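Local coordinates for protein mRNA export factor (Human herpesvirus 1, PDB 4YXP) that regulates viral gene expression after infection, inhibiting cellular splicing, contributing to the shutoff of host protein synthesis and mediating nuclear export of intronless viral mRNAs, at residues Asp41-Gln46 with Ser97-Met102; Pro47-Asn52 with Ala90-Ala95; Ser84-Phe89 with Asn133-Pro138; Glu110-Ala115 with Thr155-Phe160; Gly144-Val149 with Arg198-Val203. All blocks are in the same frame, centred on the assembly; numbering follows the deposited sequence.

Interaction 1. Residues Asp41-Gln46 with Ser97-Met102; sequences DPFGGQ and STAKAM
Thr98 lays its methyl over one face of the Phe43 ring, with CG2 3.9 Å from the ring centroid and 24° off the normal, a CH-pi contact displaced toward the CD1 rim. The threonine rotamer sorts its two branches: CG2 stands anti to the backbone N (the OG1 chi1 is -61°) and takes the aromatic, while OG1 is left to the polar side. A second methyl reaches the same ring at its far end, where Met102 CE comes obliquely to 3.5 Å from Phe43 CE2. The methionine chain runs straight through chi2 and then bends at chi3 (-57°), which brings CE to the phenylalanine and leaves Met102 SD against Pro42, 3.6 Å from its CG. The sulfur itself lies obliquely to the ring, a Met-aromatic contact with Met102 SD 5.5 Å from the Phe43 centroid. The loop after helix 25-38 is thereby held on helix 93-109, and its shape comes from two consecutive turns, type I from Asp41 to Gly44 and type I' from Phe43 to Gln46. Two waters join the polar groups: one donates to Pro42 O at 2.7 Å, the other to Gln46 O, and both are hydrogen-bonded to Thr98 OG1, which also bonds to Arg94 O. The second subunit closes over this buried contact, its His265 meeting Phe43 edge-to-face and its Arg249 hydrogen-bonding to Pro42 O.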
# COMPACT_ATOMS: atom_id res chain seq x y z
N ASP B 41 19.43 14.41 -8.73
CA ASP B 41 20.19 13.79 -9.81
C ASP B 41 20.45 12.33 -9.47
O ASP B 41 21.59 11.92 -9.27
CB ASP B 41 21.51 14.53 -10.03
CG ASP B 41 22.27 14.03 -11.25
OD1 ASP B 41 21.67 13.31 -12.08
OD2 ASP B 41 23.46 14.37 -11.37
N PRO B 42 19.38 11.53 -9.40
CA PRO B 42 19.46 10.15 -8.91
C PRO B 42 20.35 9.24 -9.75
O PRO B 42 20.94 8.31 -9.20
CB PRO B 42 18.00 9.67 -8.95
CG PRO B 42 17.33 10.55 -9.94
CD PRO B 42 18.02 11.87 -9.86
N PHE B 43 20.45 9.50 -11.04
CA PHE B 43 21.31 8.69 -11.90
C PHE B 43 22.77 9.09 -11.72
O PHE B 43 23.67 8.39 -12.18
CB PHE B 43 20.89 8.81 -13.36
CG PHE B 43 19.63 8.05 -13.68
CD1 PHE B 43 19.68 6.69 -13.96
CD2 PHE B 43 18.40 8.69 -13.69
CE1 PHE B 43 18.53 5.99 -14.25
CE2 PHE B 43 17.24 7.98 -13.98
CZ PHE B 43 17.31 6.63 -14.26
N GLY B 44 22.99 10.21 -11.05
CA GLY B 44 24.31 10.65 -10.64
C GLY B 44 25.44 10.37 -11.61
O GLY B 44 26.41 9.71 -11.26
N GLY B 45 25.31 10.88 -12.83
CA GLY B 45 26.38 10.80 -13.80
C GLY B 45 26.30 9.63 -14.77
O GLY B 45 27.04 9.60 -15.76
N GLN B 46 25.42 8.68 -14.51
CA GLN B 46 25.28 7.52 -15.39
C GLN B 46 23.82 7.26 -15.76
O GLN B 46 23.24 6.25 -15.35
CB GLN B 46 25.88 6.27 -14.74
CG GLN B 46 27.39 6.34 -14.54
CD GLN B 46 28.04 4.97 -14.55
OE1 GLN B 46 27.60 4.06 -15.25
NE2 GLN B 46 29.10 4.82 -13.77
N SER B 97 19.61 -0.50 -12.45
CA SER B 97 19.41 -0.72 -11.02
C SER B 97 18.86 0.55 -10.37
O SER B 97 17.96 0.49 -9.53
CB SER B 97 20.72 -1.14 -10.34
OG SER B 97 21.60 -0.05 -10.18
N THR B 98 19.41 1.69 -10.77
CA THR B 98 18.90 2.99 -10.34
C THR B 98 17.43 3.13 -10.71
O THR B 98 16.59 3.46 -9.86
CB THR B 98 19.72 4.14 -10.98
OG1 THR B 98 21.08 4.05 -10.56
CG2 THR B 98 19.16 5.49 -10.58
N ALA B 99 17.10 2.88 -11.98
CA ALA B 99 15.73 2.99 -12.46
C ALA B 99 14.79 2.07 -11.69
O ALA B 99 13.67 2.46 -11.33
CB ALA B 99 15.67 2.67 -13.95
N LYS B 100 15.24 0.85 -11.44
CA LYS B 100 14.45 -0.15 -10.74
C LYS B 100 14.13 0.30 -9.32
O LYS B 100 13.00 0.14 -8.85
CB LYS B 100 15.21 -1.48 -10.74
CG LYS B 100 14.51 -2.65 -10.05
CD LYS B 100 15.22 -3.96 -10.37
CE LYS B 100 15.36 -4.86 -9.15
NZ LYS B 100 15.87 -6.21 -9.52
N ALA B 101 15.11 0.89 -8.64
CA ALA B 101 14.92 1.38 -7.28
C ALA B 101 13.87 2.49 -7.22
O ALA B 101 13.04 2.52 -6.32
CB ALA B 101 16.24 1.87 -6.70
N MET B 102 13.92 3.40 -8.19
CA MET B 102 12.98 4.51 -8.23
C MET B 102 11.57 4.04 -8.61
O MET B 102 10.59 4.47 -8.01
CB MET B 102 13.45 5.58 -9.22
CG MET B 102 14.39 6.62 -8.59
SD MET B 102 14.96 7.85 -9.80
CE MET B 102 15.71 6.79 -11.01
O HOH W 1 22.52 6.14 -8.77
O HOH W 2 22.85 5.32 -12.36

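Interaction 2. Residues Pro47-Asn52 with Ala90-Ala95; sequences PFPAAN and AGNPRA
One face of the Phe48 ring is covered by the methyl of Ala95, whose CB stands 3.9 Å from the ring centroid and 21° off its normal, a CH-pi contact shifted toward the CD1-CE1 rim. Ala95 CB is 3.7 Å from Phe48 CE1, and beyond it the ring's CZ approaches the alanine carbonyl. Asn92 CB reaches the same ring obliquely, 4.1 Å from Phe48 CD1, and the amide plane of the asparagine is turned almost perpendicular to the ring, at 89°. With chi1 at -74°, Phe48 CG lies beside its own backbone N, and the ring swings in toward the helix although the CB bond does not point there. This is where an extended loop, in which Pro47 and Pro49 flank Phe48, meets the break between helix 75-91 and helix 93-109, with Asn92 at the N-cap position of the second. The asparagine side chain makes no capping bond; its ND2 turns back to donate to Thr88 O in the preceding helix. Asn92 OD1, the other arm of the amide, lies 3.3 Å from Pro49 CD, the two side chains approaching from opposite directions. Leu59 of helix 56-59 and His265 of the second subunit also pack on Phe48.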
# COMPACT_ATOMS: atom_id res chain seq x y z
N PRO B 47 23.23 8.17 -16.54
CA PRO B 47 21.86 7.99 -17.04
C PRO B 47 21.80 6.98 -18.18
O PRO B 47 22.85 6.57 -18.68
CB PRO B 47 21.50 9.39 -17.53
CG PRO B 47 22.80 9.97 -17.97
CD PRO B 47 23.84 9.42 -17.03
N PHE B 48 20.60 6.58 -18.58
CA PHE B 48 20.44 5.78 -19.79
C PHE B 48 20.92 6.59 -20.99
O PHE B 48 20.56 7.76 -21.13
CB PHE B 48 18.99 5.37 -20.01
CG PHE B 48 18.49 4.29 -19.09
CD1 PHE B 48 19.02 3.01 -19.14
CD2 PHE B 48 17.47 4.55 -18.19
CE1 PHE B 48 18.56 2.02 -18.30
CE2 PHE B 48 17.00 3.56 -17.35
CZ PHE B 48 17.54 2.29 -17.40
N PRO B 49 21.75 5.99 -21.87
CA PRO B 49 21.97 6.64 -23.16
C PRO B 49 20.67 6.70 -23.95
O PRO B 49 19.94 5.70 -23.97
CB PRO B 49 23.00 5.74 -23.85
CG PRO B 49 23.63 4.95 -22.75
CD PRO B 49 22.57 4.78 -21.71
N ALA B 50 20.36 7.83 -24.57
CA ALA B 50 19.05 8.01 -25.19
C ALA B 50 19.12 8.51 -26.64
O ALA B 50 18.12 8.92 -27.21
CB ALA B 50 18.21 8.97 -24.36
N ALA B 51 20.31 8.47 -27.23
CA ALA B 51 20.49 8.94 -28.60
C ALA B 51 19.74 8.06 -29.59
O ALA B 51 19.91 6.84 -29.60
CB ALA B 51 21.97 9.00 -28.95
N ASN B 52 18.91 8.69 -30.41
CA ASN B 52 18.13 7.98 -31.43
C ASN B 52 17.27 6.87 -30.84
O ASN B 52 17.06 5.83 -31.47
CB ASN B 52 19.06 7.41 -32.51
CG ASN B 52 19.63 8.47 -33.41
OD1 ASN B 52 20.65 9.09 -33.10
ND2 ASN B 52 18.97 8.70 -34.54
N ALA B 90 19.01 -3.77 -20.75
CA ALA B 90 19.99 -4.84 -20.61
C ALA B 90 21.42 -4.34 -20.79
O ALA B 90 22.35 -4.86 -20.18
CB ALA B 90 19.70 -5.95 -21.61
N GLY B 91 21.58 -3.31 -21.62
CA GLY B 91 22.91 -2.82 -21.96
C GLY B 91 23.51 -1.87 -20.95
O GLY B 91 24.67 -1.50 -21.06
N ASN B 92 22.72 -1.48 -19.95
CA ASN B 92 23.14 -0.47 -18.98
C ASN B 92 22.75 -0.87 -17.56
O ASN B 92 21.81 -0.31 -16.99
CB ASN B 92 22.53 0.89 -19.34
CG ASN B 92 22.95 1.37 -20.72
OD1 ASN B 92 24.01 1.97 -20.88
ND2 ASN B 92 22.12 1.11 -21.72
N PRO B 93 23.47 -1.84 -16.98
CA PRO B 93 23.08 -2.41 -15.69
C PRO B 93 23.06 -1.41 -14.53
O PRO B 93 22.17 -1.49 -13.69
CB PRO B 93 24.14 -3.49 -15.44
CG PRO B 93 25.26 -3.19 -16.37
CD PRO B 93 24.64 -2.52 -17.56
N ARG B 94 24.01 -0.48 -14.49
CA ARG B 94 24.05 0.49 -13.40
C ARG B 94 22.84 1.42 -13.47
O ARG B 94 22.14 1.62 -12.48
CB ARG B 94 25.36 1.29 -13.43
CG ARG B 94 26.58 0.47 -13.06
CD ARG B 94 27.80 1.33 -12.76
NE ARG B 94 27.62 2.16 -11.58
CZ ARG B 94 28.58 2.88 -11.01
NH1 ARG B 94 29.81 2.88 -11.51
NH2 ARG B 94 28.32 3.61 -9.93
N ALA B 95 22.57 1.97 -14.65
CA ALA B 95 21.39 2.80 -14.85
C ALA B 95 20.10 2.03 -14.56
O ALA B 95 19.14 2.58 -14.01
CB ALA B 95 21.36 3.35 -16.27

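Interaction 3. Residues Ser84-Phe89 with Asn133-Pro138; sequences SLYRTF and NLPLRP
Tyr86 overlaps Leu134, whose CD1 sits over one face of the tyrosine ring, 4.1 Å from the centroid, in a CH-pi contact. The two side chains slide past each other in opposite directions, and Leu134 CB rests farther along the same ring, 3.9 Å from Tyr86 CE2. A chi1 of -179°, with CG anti to the backbone N, carries the tyrosine straight out from helix 75-91, far enough for Tyr86 OH to donate to Pro135 O at 2.7 Å. That oxygen lies at the ring edge, near the ring plane; the hydroxyl meets it at a C=O...O angle of 129°, tilted 18° from the carbonyl plane. The irregular segment 133-138 thus lies alongside the helix as it leaves helix 112-132 through a Schellman motif at Asn133, and the tyrosine bridges the gap between helix and loop. Pro135 CD and Arg137 CD each come to 3.5 Å from Tyr86 OH, packing around the phenol end. Arg137 then folds at chi3 back toward helix 75-91, its guanidinium oblique to the tyrosine and too distant for more than a weak cation-pi attraction. Arg137 NH2 donates to a water at 2.6 Å that in turn bonds only weakly to Phe89 O. Trp125 and Cys129 of helix 112-132 also touch Tyr86, while Tyr268 of the second subunit meets the Phe89 ring edge-to-face.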
# COMPACT_ATOMS: atom_id res chain seq x y z
N SER B 84 13.71 -2.25 -28.45
CA SER B 84 14.66 -1.15 -28.29
C SER B 84 14.86 -0.80 -26.81
O SER B 84 15.99 -0.67 -26.34
CB SER B 84 14.19 0.08 -29.06
OG SER B 84 15.03 1.19 -28.81
N LEU B 85 13.76 -0.63 -26.10
CA LEU B 85 13.83 -0.29 -24.68
C LEU B 85 14.48 -1.43 -23.91
O LEU B 85 15.29 -1.21 -23.01
CB LEU B 85 12.43 0.02 -24.13
CG LEU B 85 12.35 0.44 -22.66
CD1 LEU B 85 13.07 1.76 -22.44
CD2 LEU B 85 10.89 0.54 -22.21
N TYR B 86 14.11 -2.65 -24.29
CA TYR B 86 14.66 -3.86 -23.68
C TYR B 86 16.17 -3.84 -23.79
O TYR B 86 16.88 -4.11 -22.82
CB TYR B 86 14.07 -5.10 -24.38
CG TYR B 86 14.53 -6.44 -23.84
CD1 TYR B 86 15.81 -6.92 -24.09
CD2 TYR B 86 13.66 -7.25 -23.12
CE1 TYR B 86 16.22 -8.15 -23.61
CE2 TYR B 86 14.06 -8.48 -22.64
CZ TYR B 86 15.34 -8.93 -22.89
OH TYR B 86 15.74 -10.16 -22.42
N ARG B 87 16.66 -3.52 -24.99
CA ARG B 87 18.08 -3.47 -25.27
C ARG B 87 18.78 -2.41 -24.41
O ARG B 87 19.89 -2.61 -23.92
CB ARG B 87 18.29 -3.19 -26.77
CG ARG B 87 19.61 -3.68 -27.33
CD ARG B 87 19.51 -3.95 -28.83
NE ARG B 87 19.20 -2.76 -29.61
CZ ARG B 87 18.07 -2.54 -30.28
NH1 ARG B 87 17.09 -3.43 -30.30
NH2 ARG B 87 17.93 -1.41 -30.96
N THR B 88 18.11 -1.27 -24.22
CA THR B 88 18.64 -0.19 -23.40
C THR B 88 18.75 -0.62 -21.92
O THR B 88 19.76 -0.35 -21.26
CB THR B 88 17.75 1.07 -23.52
OG1 THR B 88 17.83 1.57 -24.86
CG2 THR B 88 18.18 2.17 -22.55
N PHE B 89 17.71 -1.27 -21.41
CA PHE B 89 17.75 -1.82 -20.05
C PHE B 89 18.92 -2.77 -19.87
O PHE B 89 19.73 -2.62 -18.95
CB PHE B 89 16.45 -2.57 -19.72
CG PHE B 89 15.26 -1.68 -19.48
CD1 PHE B 89 15.40 -0.35 -19.15
CD2 PHE B 89 13.98 -2.21 -19.59
CE1 PHE B 89 14.29 0.45 -18.93
CE2 PHE B 89 12.87 -1.42 -19.38
CZ PHE B 89 13.02 -0.09 -19.05
N ASN B 133 10.22 -13.67 -28.18
CA ASN B 133 11.04 -14.75 -27.66
C ASN B 133 12.25 -14.20 -26.90
O ASN B 133 13.33 -14.79 -26.91
CB ASN B 133 11.52 -15.66 -28.81
CG ASN B 133 11.75 -17.09 -28.36
OD1 ASN B 133 11.04 -17.60 -27.49
ND2 ASN B 133 12.73 -17.75 -28.96
N LEU B 134 12.04 -13.07 -26.23
CA LEU B 134 13.08 -12.47 -25.42
C LEU B 134 13.03 -13.00 -23.99
O LEU B 134 11.93 -13.20 -23.44
CB LEU B 134 12.94 -10.94 -25.41
CG LEU B 134 13.23 -10.24 -26.73
CD1 LEU B 134 12.77 -8.79 -26.68
CD2 LEU B 134 14.71 -10.33 -27.07
N PRO B 135 14.20 -13.24 -23.37
CA PRO B 135 14.25 -13.66 -21.96
C PRO B 135 13.60 -12.68 -20.99
O PRO B 135 13.76 -11.47 -21.15
CB PRO B 135 15.75 -13.77 -21.68
CG PRO B 135 16.36 -14.03 -23.00
CD PRO B 135 15.54 -13.26 -23.99
N LEU B 136 12.87 -13.20 -20.00
CA LEU B 136 12.35 -12.40 -18.90
C LEU B 136 13.40 -12.32 -17.79
O LEU B 136 13.71 -13.33 -17.15
CB LEU B 136 11.05 -13.00 -18.35
CG LEU B 136 9.91 -13.22 -19.34
CD1 LEU B 136 8.77 -13.99 -18.70
CD2 LEU B 136 9.41 -11.89 -19.88
N ARG B 137 13.95 -11.13 -17.57
CA ARG B 137 15.08 -10.96 -16.64
C ARG B 137 14.66 -10.23 -15.36
O ARG B 137 14.00 -9.19 -15.43
CB ARG B 137 16.21 -10.19 -17.33
CG ARG B 137 16.53 -10.68 -18.74
CD ARG B 137 17.52 -9.77 -19.45
NE ARG B 137 17.20 -8.36 -19.27
CZ ARG B 137 17.94 -7.48 -18.58
NH1 ARG B 137 19.09 -7.84 -18.02
NH2 ARG B 137 17.53 -6.22 -18.48
N PRO B 138 15.04 -10.76 -14.18
CA PRO B 138 14.69 -10.07 -12.93
C PRO B 138 15.30 -8.68 -12.78
O PRO B 138 14.75 -7.87 -12.02
CB PRO B 138 15.25 -11.01 -11.85
CG PRO B 138 15.34 -12.33 -12.50
CD PRO B 138 15.67 -12.06 -13.93
O HOH W 3 18.17 -4.56 -16.65

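Interaction 4. Residues Glu110-Ala115 with Thr155-Phe160; sequences ENFIEA and TRLRPF
A capping box starts helix 112-132, and Arg156 of helix 146-167 lies against the backbone leading into it. In the box Glu114 N donates to Asn111 OD1 at 2.8 Å, nearly along the C=O axis, and Asn111 N returns a bond to Glu114 OE1 at 3.0 Å, met on the anti side of the carboxylate. Arg156 reaches this first turn with a chain extended from CG to NE, and presents a face of its guanidinium to the backbone entering the helix. Asn111 CA lies over that face, 3.7 Å from Arg156 NH1, beside Phe112 N. Glu110 O is over the same face, 2.6 Å from Arg156 NH2, but the angle is too poor for a hydrogen bond. Asn152, one turn earlier on helix 146-167, serves both groups: its OD1 accepts from Arg156 NE and its ND2 donates to Glu110 O, so a single amide fixes the arginine and the carbonyl it covers. In this all-helical domain the apolar part of the junction lies beside it, where Phe112, its CG anti to the backbone N (chi1 -180°), sets Phe112 CE1 3.7 Å from Leu157 CD2. These two side chains cross at about a right angle, and Leu239 and Ile258 also pack on the phenylalanine. The side chain of Leu157 is about 12 Å from the bound zinc ion.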
# COMPACT_ATOMS: atom_id res chain seq x y z
N GLU B 110 1.56 4.63 -5.65
CA GLU B 110 0.56 4.98 -6.67
C GLU B 110 -0.87 4.83 -6.17
O GLU B 110 -1.14 4.01 -5.29
CB GLU B 110 0.75 4.11 -7.92
CG GLU B 110 1.88 4.55 -8.82
CD GLU B 110 1.97 3.74 -10.10
OE1 GLU B 110 1.75 2.51 -10.05
OE2 GLU B 110 2.25 4.34 -11.16
N ASN B 111 -1.79 5.62 -6.72
CA ASN B 111 -3.21 5.49 -6.37
C ASN B 111 -3.79 4.30 -7.11
O ASN B 111 -3.09 3.66 -7.90
CB ASN B 111 -3.98 6.79 -6.66
CG ASN B 111 -4.11 7.10 -8.15
OD1 ASN B 111 -4.08 6.22 -9.00
ND2 ASN B 111 -4.28 8.38 -8.46
N PHE B 112 -5.06 3.98 -6.86
CA PHE B 112 -5.61 2.71 -7.33
C PHE B 112 -5.60 2.58 -8.86
O PHE B 112 -5.20 1.55 -9.39
CB PHE B 112 -7.03 2.50 -6.81
CG PHE B 112 -7.65 1.20 -7.26
CD1 PHE B 112 -7.06 -0.01 -6.91
CD2 PHE B 112 -8.80 1.19 -8.02
CE1 PHE B 112 -7.62 -1.21 -7.32
CE2 PHE B 112 -9.37 -0.01 -8.43
CZ PHE B 112 -8.77 -1.21 -8.08
N ILE B 113 -6.03 3.62 -9.56
CA ILE B 113 -6.07 3.57 -11.02
C ILE B 113 -4.64 3.47 -11.57
O ILE B 113 -4.39 2.74 -12.53
CB ILE B 113 -6.80 4.80 -11.61
CG1 ILE B 113 -8.25 4.84 -11.14
CG2 ILE B 113 -6.74 4.79 -13.14
CD1 ILE B 113 -9.09 3.64 -11.56
N GLU B 114 -3.72 4.20 -10.96
CA GLU B 114 -2.32 4.14 -11.38
C GLU B 114 -1.76 2.74 -11.17
O GLU B 114 -1.01 2.23 -12.01
CB GLU B 114 -1.49 5.17 -10.62
CG GLU B 114 -1.75 6.61 -11.05
CD GLU B 114 -1.08 7.63 -10.14
OE1 GLU B 114 -0.73 7.29 -8.98
OE2 GLU B 114 -0.92 8.78 -10.58
N ALA B 115 -2.12 2.11 -10.06
CA ALA B 115 -1.67 0.75 -9.77
C ALA B 115 -2.17 -0.24 -10.82
O ALA B 115 -1.42 -1.11 -11.27
CB ALA B 115 -2.14 0.32 -8.37
N THR B 155 -2.91 -4.27 -0.77
CA THR B 155 -3.23 -3.37 0.34
C THR B 155 -4.58 -2.70 0.10
O THR B 155 -5.40 -2.59 1.01
CB THR B 155 -2.12 -2.30 0.52
OG1 THR B 155 -0.92 -2.92 0.97
CG2 THR B 155 -2.54 -1.23 1.54
N ARG B 156 -4.83 -2.28 -1.13
CA ARG B 156 -6.03 -1.52 -1.44
C ARG B 156 -7.28 -2.40 -1.57
O ARG B 156 -8.37 -1.98 -1.20
CB ARG B 156 -5.80 -0.69 -2.71
CG ARG B 156 -4.83 0.47 -2.48
CD ARG B 156 -4.26 1.06 -3.77
NE ARG B 156 -3.20 2.02 -3.46
CZ ARG B 156 -3.38 3.32 -3.23
NH1 ARG B 156 -4.60 3.86 -3.31
NH2 ARG B 156 -2.34 4.10 -2.94
N LEU B 157 -7.11 -3.63 -2.05
CA LEU B 157 -8.27 -4.48 -2.36
C LEU B 157 -8.58 -5.56 -1.33
O LEU B 157 -9.59 -6.25 -1.45
CB LEU B 157 -8.06 -5.15 -3.72
CG LEU B 157 -8.10 -4.25 -4.96
CD1 LEU B 157 -7.69 -5.04 -6.20
CD2 LEU B 157 -9.47 -3.63 -5.16
N ARG B 158 -7.74 -5.72 -0.31
CA ARG B 158 -7.87 -6.86 0.60
C ARG B 158 -9.27 -6.98 1.24
O ARG B 158 -9.85 -8.06 1.24
CB ARG B 158 -6.79 -6.81 1.69
CG ARG B 158 -6.81 -8.01 2.64
CD ARG B 158 -5.67 -7.95 3.65
NE ARG B 158 -4.36 -7.86 3.01
CZ ARG B 158 -3.64 -8.91 2.63
NH1 ARG B 158 -4.08 -10.15 2.81
NH2 ARG B 158 -2.45 -8.72 2.06
N PRO B 159 -9.81 -5.87 1.78
CA PRO B 159 -11.15 -6.00 2.39
C PRO B 159 -12.25 -6.34 1.40
O PRO B 159 -13.17 -7.08 1.73
CB PRO B 159 -11.38 -4.62 3.02
CG PRO B 159 -10.02 -4.04 3.18
CD PRO B 159 -9.26 -4.53 1.99
N PHE B 160 -12.17 -5.78 0.19
CA PHE B 160 -13.13 -6.10 -0.86
C PHE B 160 -13.05 -7.57 -1.25
O PHE B 160 -14.08 -8.25 -1.38
CB PHE B 160 -12.89 -5.23 -2.09
CG PHE B 160 -13.71 -5.63 -3.29
CD1 PHE B 160 -15.07 -5.40 -3.32
CD2 PHE B 160 -13.11 -6.22 -4.39
CE1 PHE B 160 -15.83 -5.77 -4.42
CE2 PHE B 160 -13.86 -6.59 -5.49
CZ PHE B 160 -15.22 -6.37 -5.51

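Interaction 5. Residues Gly144-Val149 with Arg198-Val203; sequences GTTAAV and RLANRV
The start of helix 146-167 and Gly144 just before it come very close to helix 188-204, with CA atoms 5.1 Å apart at Ala147 and Ala200 and 6.3 Å at Gly144 and Val203. Small residues make the closer approach possible: Ala147 CB meets Ala200 CB at 4.0 Å, and the alanine methyl of helix 188-204 is equally near the backbone N of Ala147. Thr146 lies across Leu199 at about a right angle. Its chi1 of -64° places OG1 beside the backbone N, facing the leucine, and CG2 anti to that N. Thr146 OG1 touches Leu199 CD2 at 3.3 Å, and the hydroxyl is hydrogen-bonded to Ile143 O, three residues earlier. Thr146 CG2 meets the backbone of the facing helix, 3.9 Å from Ala200 N. Leu199 has CG anti to its backbone N (chi1 -173°), which brings CD2 to the threonine hydroxyl; Thr122 and Cys126 of helix 112-132 pack on the same leucine. At the other end Val203 CG1 lies against the peptide of Gly144, 4.0 Å from Gly144 O. Close approach through facing alanines, as at Ala147 and Ala200, is characteristic of tightly packed helix pairs, and here it joins helix 146-167 to helix 188-204, which lies within the CHC2-type zinc-finger region.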
# COMPACT_ATOMS: atom_id res chain seq x y z
N GLY B 144 11.37 -6.40 -12.55
CA GLY B 144 11.94 -6.38 -11.22
C GLY B 144 11.08 -5.76 -10.12
O GLY B 144 11.32 -5.99 -8.94
N THR B 145 10.10 -4.95 -10.50
CA THR B 145 9.26 -4.27 -9.51
C THR B 145 7.85 -4.86 -9.44
O THR B 145 6.92 -4.21 -8.96
CB THR B 145 9.15 -2.76 -9.80
OG1 THR B 145 8.70 -2.54 -11.14
CG2 THR B 145 10.51 -2.08 -9.60
N THR B 146 7.69 -6.09 -9.91
CA THR B 146 6.39 -6.76 -9.87
C THR B 146 5.83 -6.79 -8.43
O THR B 146 4.64 -6.55 -8.22
CB THR B 146 6.48 -8.20 -10.41
OG1 THR B 146 6.84 -8.17 -11.80
CG2 THR B 146 5.14 -8.93 -10.28
N ALA B 147 6.70 -7.06 -7.47
CA ALA B 147 6.27 -7.16 -6.07
C ALA B 147 5.66 -5.86 -5.56
O ALA B 147 4.82 -5.88 -4.66
CB ALA B 147 7.45 -7.56 -5.19
N ALA B 148 6.07 -4.74 -6.14
CA ALA B 148 5.60 -3.43 -5.69
C ALA B 148 4.14 -3.20 -6.07
O ALA B 148 3.35 -2.73 -5.25
CB ALA B 148 6.48 -2.34 -6.25
N VAL B 149 3.79 -3.52 -7.31
CA VAL B 149 2.41 -3.33 -7.75
C VAL B 149 1.53 -4.40 -7.08
O VAL B 149 0.39 -4.13 -6.72
CB VAL B 149 2.28 -3.35 -9.31
CG1 VAL B 149 3.03 -4.52 -9.93
CG2 VAL B 149 0.81 -3.35 -9.74
N ARG B 198 3.45 -15.14 -8.70
CA ARG B 198 4.37 -16.09 -9.30
C ARG B 198 5.58 -15.35 -9.87
O ARG B 198 6.72 -15.74 -9.63
CB ARG B 198 3.68 -16.90 -10.40
CG ARG B 198 2.75 -17.98 -9.88
CD ARG B 198 1.87 -18.57 -10.98
NE ARG B 198 2.63 -19.26 -12.02
CZ ARG B 198 2.96 -20.55 -11.99
NH1 ARG B 198 2.62 -21.31 -10.96
NH2 ARG B 198 3.64 -21.08 -13.00
N LEU B 199 5.32 -14.29 -10.62
CA LEU B 199 6.39 -13.51 -11.23
C LEU B 199 7.29 -12.89 -10.15
O LEU B 199 8.51 -12.97 -10.23
CB LEU B 199 5.82 -12.43 -12.15
CG LEU B 199 6.81 -11.63 -12.99
CD1 LEU B 199 7.66 -12.54 -13.88
CD2 LEU B 199 6.07 -10.61 -13.84
N ALA B 200 6.67 -12.30 -9.13
CA ALA B 200 7.43 -11.69 -8.04
C ALA B 200 8.30 -12.72 -7.34
O ALA B 200 9.43 -12.43 -6.94
CB ALA B 200 6.50 -11.01 -7.05
N ASN B 201 7.77 -13.93 -7.19
CA ASN B 201 8.50 -15.01 -6.52
C ASN B 201 9.78 -15.36 -7.28
O ASN B 201 10.84 -15.50 -6.67
CB ASN B 201 7.62 -16.25 -6.38
CG ASN B 201 8.38 -17.43 -5.80
OD1 ASN B 201 8.81 -18.33 -6.53
ND2 ASN B 201 8.55 -17.44 -4.49
N ARG B 202 9.68 -15.50 -8.59
CA ARG B 202 10.85 -15.85 -9.40
C ARG B 202 11.88 -14.73 -9.36
O ARG B 202 13.09 -14.98 -9.36
CB ARG B 202 10.45 -16.12 -10.85
CG ARG B 202 9.36 -17.17 -11.03
CD ARG B 202 9.76 -18.53 -10.51
NE ARG B 202 8.75 -19.54 -10.84
CZ ARG B 202 7.60 -19.69 -10.19
NH1 ARG B 202 7.30 -18.90 -9.17
NH2 ARG B 202 6.75 -20.63 -10.57
N VAL B 203 11.41 -13.48 -9.32
CA VAL B 203 12.31 -12.33 -9.24
C VAL B 203 13.14 -12.41 -7.96
O VAL B 203 14.36 -12.27 -8.00
CB VAL B 203 11.53 -11.01 -9.31
CG1 VAL B 203 12.42 -9.82 -8.94
CG2 VAL B 203 10.96 -10.80 -10.71

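In the fold
Interactions 1, 2 and 3 form one continuous region. Centres of interactions 1 and 2 lie about 11 Å apart, sharing helix 93-109; those of 2 and 3, about 12 Å apart, share helix 75-91. Interactions 4 and 5, with centres about 17 Å apart, share helix 146-167 and lie nearer the centre of the chain in space. Lys100 NZ, probably hydrogen-bonded to Pro138 O, ties interaction 1 to 3; its backbone packing on Thr145 ties 1 to 5. Along the chain, interaction 2 falls between the segments of interaction 1, those of 3 alternate with both, and 4 and 5 alternate. Loop 41-52 is thus anchored on the helical domain, and the second subunit touches interactions 1 to 4, as expected of an intertwined dimer.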